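Local coordinates for protein CaaX farnesyltransferase alpha subunit Ram2 (Aspergillus fumigatus, PDB 4MBG) that probably serves as the alpha subunit of a protein prenyltransferase that, paired with its beta subunit, attaches farnesyl or geranylgeranyl groups to CaaX proteins, at residues Gln124-Arg129 with Tyr161-Tyr166; Asp157-His162 with Asn196-Asn201. The protein carries 1 engineered substitution. All coordinates share one frame; numbering follows the deposited sequence. Where two conformers were deposited one is given.

Contact 1: residues Gln124-Arg129 with Tyr161-Tyr166; sequences QIWHHR and YHVWTY. With FPP (farnesyl diphosphate), chain F.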
# COMPACT_ATOMS: atom_id res chain seq x y z
N GLN A 124 10.82 -5.76 9.63
CA GLN A 124 11.86 -5.00 10.33
C GLN A 124 13.21 -5.73 10.22
O GLN A 124 14.26 -5.11 10.03
CB GLN A 124 11.47 -4.81 11.81
CG GLN A 124 10.21 -3.91 12.04
CD GLN A 124 8.88 -4.68 12.10
OE1 GLN A 124 8.77 -5.80 11.60
NE2 GLN A 124 7.87 -4.04 12.69
N ILE A 125 13.15 -7.05 10.37
CA ILE A 125 14.30 -7.96 10.23
C ILE A 125 15.02 -7.77 8.89
O ILE A 125 16.25 -7.88 8.79
CB ILE A 125 13.77 -9.42 10.34
CG1 ILE A 125 13.43 -9.75 11.80
CG2 ILE A 125 14.74 -10.46 9.71
CD1 ILE A 125 12.53 -11.02 11.96
N TRP A 126 14.24 -7.47 7.85
CA TRP A 126 14.77 -7.38 6.49
C TRP A 126 15.34 -6.00 6.19
O TRP A 126 16.30 -5.87 5.44
CB TRP A 126 13.75 -7.89 5.43
CG TRP A 126 13.64 -9.38 5.63
CD1 TRP A 126 12.82 -10.04 6.52
CD2 TRP A 126 14.48 -10.38 5.04
NE1 TRP A 126 13.08 -11.39 6.48
CE2 TRP A 126 14.10 -11.62 5.60
CE3 TRP A 126 15.53 -10.35 4.11
CZ2 TRP A 126 14.72 -12.83 5.23
CZ3 TRP A 126 16.15 -11.54 3.75
CH2 TRP A 126 15.74 -12.77 4.31
N HIS A 127 14.80 -4.96 6.82
CA HIS A 127 15.50 -3.67 6.76
C HIS A 127 16.85 -3.76 7.50
O HIS A 127 17.87 -3.25 7.02
CB HIS A 127 14.68 -2.54 7.37
CG HIS A 127 15.42 -1.23 7.35
ND1 HIS A 127 15.75 -0.59 6.18
CD2 HIS A 127 15.94 -0.48 8.36
CE1 HIS A 127 16.44 0.51 6.47
NE2 HIS A 127 16.56 0.60 7.78
N HIS A 128 16.83 -4.40 8.67
CA HIS A 128 18.06 -4.58 9.46
C HIS A 128 19.11 -5.32 8.61
O HIS A 128 20.28 -4.95 8.58
CB HIS A 128 17.72 -5.36 10.75
CG HIS A 128 18.85 -5.47 11.73
ND1 HIS A 128 19.34 -4.38 12.44
CD2 HIS A 128 19.58 -6.54 12.15
CE1 HIS A 128 20.31 -4.78 13.24
NE2 HIS A 128 20.47 -6.08 13.09
N ARG A 129 18.68 -6.36 7.90
CA ARG A 129 19.60 -7.09 7.03
C ARG A 129 20.24 -6.17 5.98
O ARG A 129 21.44 -6.25 5.73
CB ARG A 129 18.89 -8.28 6.34
CG ARG A 129 19.88 -9.30 5.70
CD ARG A 129 19.12 -10.43 4.95
NE ARG A 129 20.02 -11.57 4.73
CZ ARG A 129 20.19 -12.56 5.61
NH1 ARG A 129 19.47 -12.61 6.74
NH2 ARG A 129 21.05 -13.54 5.34
N TYR A 161 6.86 -10.12 0.30
CA TYR A 161 7.18 -8.82 -0.31
C TYR A 161 8.49 -8.26 0.22
O TYR A 161 9.29 -7.71 -0.57
CB TYR A 161 6.06 -7.81 -0.07
CG TYR A 161 6.10 -6.61 -0.99
CD1 TYR A 161 6.91 -5.51 -0.69
CD2 TYR A 161 5.33 -6.59 -2.17
CE1 TYR A 161 6.97 -4.42 -1.54
CE2 TYR A 161 5.37 -5.50 -3.01
CZ TYR A 161 6.19 -4.41 -2.69
OH TYR A 161 6.24 -3.32 -3.55
N HIS A 162 8.72 -8.41 1.53
CA HIS A 162 9.94 -7.85 2.14
C HIS A 162 11.23 -8.59 1.71
O HIS A 162 12.30 -7.97 1.56
CB HIS A 162 9.84 -7.78 3.68
CG HIS A 162 9.26 -9.00 4.35
ND1 HIS A 162 7.91 -9.28 4.34
CD2 HIS A 162 9.84 -9.99 5.08
CE1 HIS A 162 7.68 -10.39 5.04
NE2 HIS A 162 8.84 -10.83 5.50
N VAL A 163 11.13 -9.91 1.54
CA VAL A 163 12.28 -10.67 1.05
C VAL A 163 12.59 -10.32 -0.42
O VAL A 163 13.75 -10.13 -0.78
CB VAL A 163 12.12 -12.20 1.27
CG1 VAL A 163 13.44 -12.94 0.82
CG2 VAL A 163 11.87 -12.50 2.76
N TRP A 164 11.56 -10.20 -1.26
CA TRP A 164 11.81 -9.77 -2.64
C TRP A 164 12.42 -8.36 -2.68
O TRP A 164 13.32 -8.08 -3.48
CB TRP A 164 10.54 -9.83 -3.49
CG TRP A 164 10.20 -11.22 -3.94
CD1 TRP A 164 9.16 -12.00 -3.48
CD2 TRP A 164 10.90 -12.00 -4.92
NE1 TRP A 164 9.18 -13.22 -4.11
CE2 TRP A 164 10.22 -13.24 -5.02
CE3 TRP A 164 12.01 -11.75 -5.75
CZ2 TRP A 164 10.62 -14.25 -5.91
CZ3 TRP A 164 12.42 -12.77 -6.64
CH2 TRP A 164 11.73 -14.01 -6.70
N THR A 165 11.91 -7.44 -1.86
CA THR A 165 12.46 -6.09 -1.84
C THR A 165 13.94 -6.11 -1.45
O THR A 165 14.78 -5.43 -2.05
CB THR A 165 11.68 -5.21 -0.85
OG1 THR A 165 10.34 -5.04 -1.36
CG2 THR A 165 12.36 -3.84 -0.71
N TYR A 166 14.26 -6.91 -0.44
CA TYR A 166 15.67 -7.08 -0.06
C TYR A 166 16.48 -7.64 -1.24
O TYR A 166 17.61 -7.19 -1.51
CB TYR A 166 15.79 -8.01 1.17
CG TYR A 166 17.26 -8.33 1.47
CD1 TYR A 166 18.05 -7.43 2.19
CD2 TYR A 166 17.85 -9.51 1.00
CE1 TYR A 166 19.39 -7.70 2.45
CE2 TYR A 166 19.19 -9.79 1.24
CZ TYR A 166 19.95 -8.87 1.97
OH TYR A 166 21.29 -9.13 2.24
C1 FPP F . 2.14 -7.21 1.51
O1 FPP F . 1.68 -8.05 2.54
C2 FPP F . 1.80 -5.87 1.71
C3 FPP F . 2.63 -4.68 1.30
C4 FPP F . 4.10 -4.85 1.61
C5 FPP F . 1.98 -3.34 1.74
C6 FPP F . 1.97 -2.84 3.17
C7 FPP F . 1.49 -1.54 3.49
C8 FPP F . 0.02 -1.22 3.50
C10 FPP F . -0.85 -2.24 4.16
C9 FPP F . -0.30 0.19 3.99
C11 FPP F . 0.67 1.33 3.69
C12 FPP F . 0.14 2.63 3.75
C13 FPP F . 0.21 3.49 4.99
C14 FPP F . 0.80 2.96 6.28
C15 FPP F . -0.44 4.84 4.98
PA FPP F . 0.94 -9.39 2.22
O1A FPP F . 1.82 -10.30 1.42
O2A FPP F . 0.63 -9.95 3.58
O3A FPP F . -0.41 -9.06 1.48
PB FPP F . -0.79 -9.36 -0.04
O1B FPP F . -0.82 -10.84 -0.31
O2B FPP F . 0.12 -8.65 -0.98
O3B FPP F . -2.19 -8.76 -0.12
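Trp126 lays one face of its indole against Val163, whose CG2 stands 3.9 Å from the centroid of the six-membered ring and close to its normal, a CH-pi contact over the benzene half. The rim of the same indole points at Tyr166: Trp126 CE3 lies 3.7 Å from Tyr166 CG in an offset edge-to-face pair, the planes 66° apart. At the pyrrole end, Trp126 CD1 meets His162 CD2 at 3.3 Å, the two rings oblique to each other. His162 stands with CG between its backbone N and carbonyl carbon (chi1 44°), which brings the imidazole to the pyrrole side of the indole, while its NE2 bonds to Leu120 O. One helical turn after Trp126, the extended chain of Arg129 lies across the phenol of Tyr166; Arg129 CD sits 3.7 Å from the centroid of that ring, over its face. The guanidinium plane is nearly perpendicular to the ring, and both polar ends converge on Glu146, a salt bridge from Arg129 NE and a hydrogen bond from Tyr166 OH. The axes of 124-129 and 161-166 run nearly parallel, 9.5 Å apart at their closest, and the aromatic cluster of Trp126, His162 and Tyr166 joins these helices of the alpha-subunit repeats. No hydrogen bond crosses between the segments, and the shared carboxylate probably offsets the arginine's charge in this buried setting.

Contact 2: residues Asp157-His162 with Asn196-Asn201; sequences DAKSYH and NNSAWN. Engineered in segment 157-162: Ser160 (natural residue Asn). With FPP (farnesyl diphosphate), chain F.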
# COMPACT_ATOMS: atom_id res chain seq x y z
N ASP A 157 7.50 -19.02 1.76
CA ASP A 157 6.51 -18.08 1.20
C ASP A 157 7.08 -17.43 -0.03
O ASP A 157 7.88 -16.49 0.06
CB ASP A 157 6.08 -16.97 2.17
CG ASP A 157 4.89 -16.14 1.58
OD1 ASP A 157 4.71 -16.07 0.32
OD2 ASP A 157 4.11 -15.60 2.35
N ALA A 158 6.66 -17.93 -1.18
CA ALA A 158 7.34 -17.57 -2.43
C ALA A 158 7.07 -16.13 -2.88
O ALA A 158 7.73 -15.64 -3.80
CB ALA A 158 6.97 -18.55 -3.53
N LYS A 159 6.12 -15.45 -2.23
CA LYS A 159 5.74 -14.10 -2.65
C LYS A 159 6.04 -13.04 -1.57
O LYS A 159 5.55 -11.91 -1.66
CB LYS A 159 4.23 -14.08 -3.02
CG LYS A 159 3.94 -15.08 -4.15
CD LYS A 159 2.47 -15.04 -4.61
CE LYS A 159 2.22 -16.08 -5.69
NZ LYS A 159 0.79 -15.88 -6.21
N SER A 160 6.90 -13.40 -0.60
CA SER A 160 7.17 -12.52 0.53
C SER A 160 7.66 -11.15 0.06
O SER A 160 8.74 -11.04 -0.50
CB SER A 160 8.24 -13.12 1.45
OG SER A 160 8.58 -12.17 2.44
N TYR A 161 6.86 -10.12 0.30
CA TYR A 161 7.18 -8.82 -0.31
C TYR A 161 8.49 -8.26 0.22
O TYR A 161 9.29 -7.71 -0.57
CB TYR A 161 6.06 -7.81 -0.07
CG TYR A 161 6.10 -6.61 -0.99
CD1 TYR A 161 6.91 -5.51 -0.69
CD2 TYR A 161 5.33 -6.59 -2.17
CE1 TYR A 161 6.97 -4.42 -1.54
CE2 TYR A 161 5.37 -5.50 -3.01
CZ TYR A 161 6.19 -4.41 -2.69
OH TYR A 161 6.24 -3.32 -3.55
N HIS A 162 8.72 -8.41 1.53
CA HIS A 162 9.94 -7.85 2.14
C HIS A 162 11.23 -8.59 1.71
O HIS A 162 12.30 -7.97 1.56
CB HIS A 162 9.84 -7.78 3.68
CG HIS A 162 9.26 -9.00 4.35
ND1 HIS A 162 7.91 -9.28 4.34
CD2 HIS A 162 9.84 -9.99 5.08
CE1 HIS A 162 7.68 -10.39 5.04
NE2 HIS A 162 8.84 -10.83 5.50
N ASN A 196 3.73 -16.92 -10.16
CA ASN A 196 4.37 -16.13 -9.11
C ASN A 196 4.78 -14.77 -9.65
O ASN A 196 5.85 -14.62 -10.24
CB ASN A 196 5.60 -16.86 -8.54
CG ASN A 196 6.19 -16.13 -7.36
OD1 ASN A 196 5.94 -14.94 -7.20
ND2 ASN A 196 6.99 -16.82 -6.56
N ASN A 197 3.91 -13.76 -9.48
CA ASN A 197 4.18 -12.45 -10.04
C ASN A 197 5.43 -11.79 -9.47
O ASN A 197 6.06 -10.98 -10.14
CB ASN A 197 2.98 -11.50 -9.85
CG ASN A 197 3.06 -10.29 -10.74
OD1 ASN A 197 2.95 -10.40 -11.95
ND2 ASN A 197 3.30 -9.12 -10.14
N SER A 198 5.75 -12.13 -8.23
CA SER A 198 6.96 -11.54 -7.61
C SER A 198 8.23 -11.97 -8.36
O SER A 198 9.17 -11.19 -8.53
CB SER A 198 7.07 -11.97 -6.13
OG SER A 198 5.90 -11.54 -5.40
N ALA A 199 8.25 -13.22 -8.81
CA ALA A 199 9.39 -13.71 -9.60
C ALA A 199 9.43 -13.04 -10.98
O ALA A 199 10.50 -12.70 -11.48
CB ALA A 199 9.36 -15.22 -9.72
N TRP A 200 8.27 -12.83 -11.59
CA TRP A 200 8.24 -12.12 -12.86
C TRP A 200 8.76 -10.69 -12.70
O TRP A 200 9.47 -10.18 -13.57
CB TRP A 200 6.82 -12.07 -13.42
CG TRP A 200 6.40 -13.38 -14.06
CD1 TRP A 200 5.61 -14.35 -13.51
CD2 TRP A 200 6.80 -13.86 -15.35
NE1 TRP A 200 5.47 -15.41 -14.40
CE2 TRP A 200 6.19 -15.13 -15.53
CE3 TRP A 200 7.60 -13.34 -16.37
CZ2 TRP A 200 6.36 -15.89 -16.69
CZ3 TRP A 200 7.75 -14.10 -17.55
CH2 TRP A 200 7.14 -15.35 -17.70
N ASN A 201 8.37 -10.04 -11.61
CA ASN A 201 8.79 -8.67 -11.39
C ASN A 201 10.30 -8.59 -11.19
O ASN A 201 10.96 -7.66 -11.68
CB ASN A 201 8.05 -8.08 -10.18
CG ASN A 201 8.49 -6.65 -9.88
OD1 ASN A 201 8.08 -5.73 -10.57
ND2 ASN A 201 9.38 -6.48 -8.89
C1 FPP F . 2.14 -7.21 1.51
O1 FPP F . 1.68 -8.05 2.54
C2 FPP F . 1.80 -5.87 1.71
C3 FPP F . 2.63 -4.68 1.30
C4 FPP F . 4.10 -4.85 1.61
C5 FPP F . 1.98 -3.34 1.74
C6 FPP F . 1.97 -2.84 3.17
C7 FPP F . 1.49 -1.54 3.49
C8 FPP F . 0.02 -1.22 3.50
C10 FPP F . -0.85 -2.24 4.16
C9 FPP F . -0.30 0.19 3.99
C11 FPP F . 0.67 1.33 3.69
C12 FPP F . 0.14 2.63 3.75
C13 FPP F . 0.21 3.49 4.99
C14 FPP F . 0.80 2.96 6.28
C15 FPP F . -0.44 4.84 4.98
PA FPP F . 0.94 -9.39 2.22
O1A FPP F . 1.82 -10.30 1.42
O2A FPP F . 0.63 -9.95 3.58
O3A FPP F . -0.41 -9.06 1.48
PB FPP F . -0.79 -9.36 -0.04
O1B FPP F . -0.82 -10.84 -0.31
O2B FPP F . 0.12 -8.65 -0.98
O3B FPP F . -2.19 -8.76 -0.12
O HOH W 1 1.60 -13.40 -7.48
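Asn196 reaches across to the turn before helix 161-174 and gives its ND2 hydrogen to Ala158 O, 3.1 Å away, with an N-H...O angle of 160°. The acceptor lies near the amide plane of Asn196, yet the donor stands well above the carbonyl plane of Ala158; Trp164 NE1 bonds to the same oxygen. With CG anti to the backbone N (chi1 -174°), the amide also turns OD1 back over the start of its own helix, where it accepts weak bonds from Ser198 N and Ala199 N. One side chain thus caps helix 197-208 and ties it to its neighbour. On this close side, Ala158 CB packs 3.5 Å from Asn196 ND2. The turn is shaped by Asp157, whose OD1 accepts from Lys159 N at 3.0 Å in an Asx turn, within a type I turn from Asp157 to the engineered Ser160.

The other side is looser and wetter. The Lys159 and Asn196 side chains run antiparallel, alongside each other, with Lys159 CG 3.6 Å from Asn196 OD1, and the extended lysine chain carries NZ to a water at 2.9 Å. That water also accepts from Asn197 N, 3.1 Å away, at the first turn of helix 197-208, so the lysine is bridged to the helix start instead of bonding to it directly; NZ further bonds to Thr90 of the beta subunit. Ser198 OG approaches Lys159 CA without a bond to it and pairs instead with Glu309 of the beta subunit. Side-by-side helix starts, one carrying an asparagine N-cap, are in keeping with the TPR-like helical repeats of prenyltransferase alpha subunits, here set against the beta subunit beside farnesyl diphosphate.

Overall arrangement
Contacts 1 and 2 sit side by side along the row of helices, their centres 13 Å apart. Helix 161-174 belongs to both: its first turns face helix 124-133 in contact 1, while the turn leading into it meets the start of helix 197-208 in contact 2. Along the chain the order is 124-129, then the overlapping 157-162 and 161-166, then 196-201. Trp164 physically joins the two, its indole packing on Ser198 and Ala199. Tyr161, common to both, covers the C4 methyl of farnesyl diphosphate with a ring face, so the start of helix 161-174 lines part of the lipid's surroundings, while the diphosphate is held by beta-subunit residues.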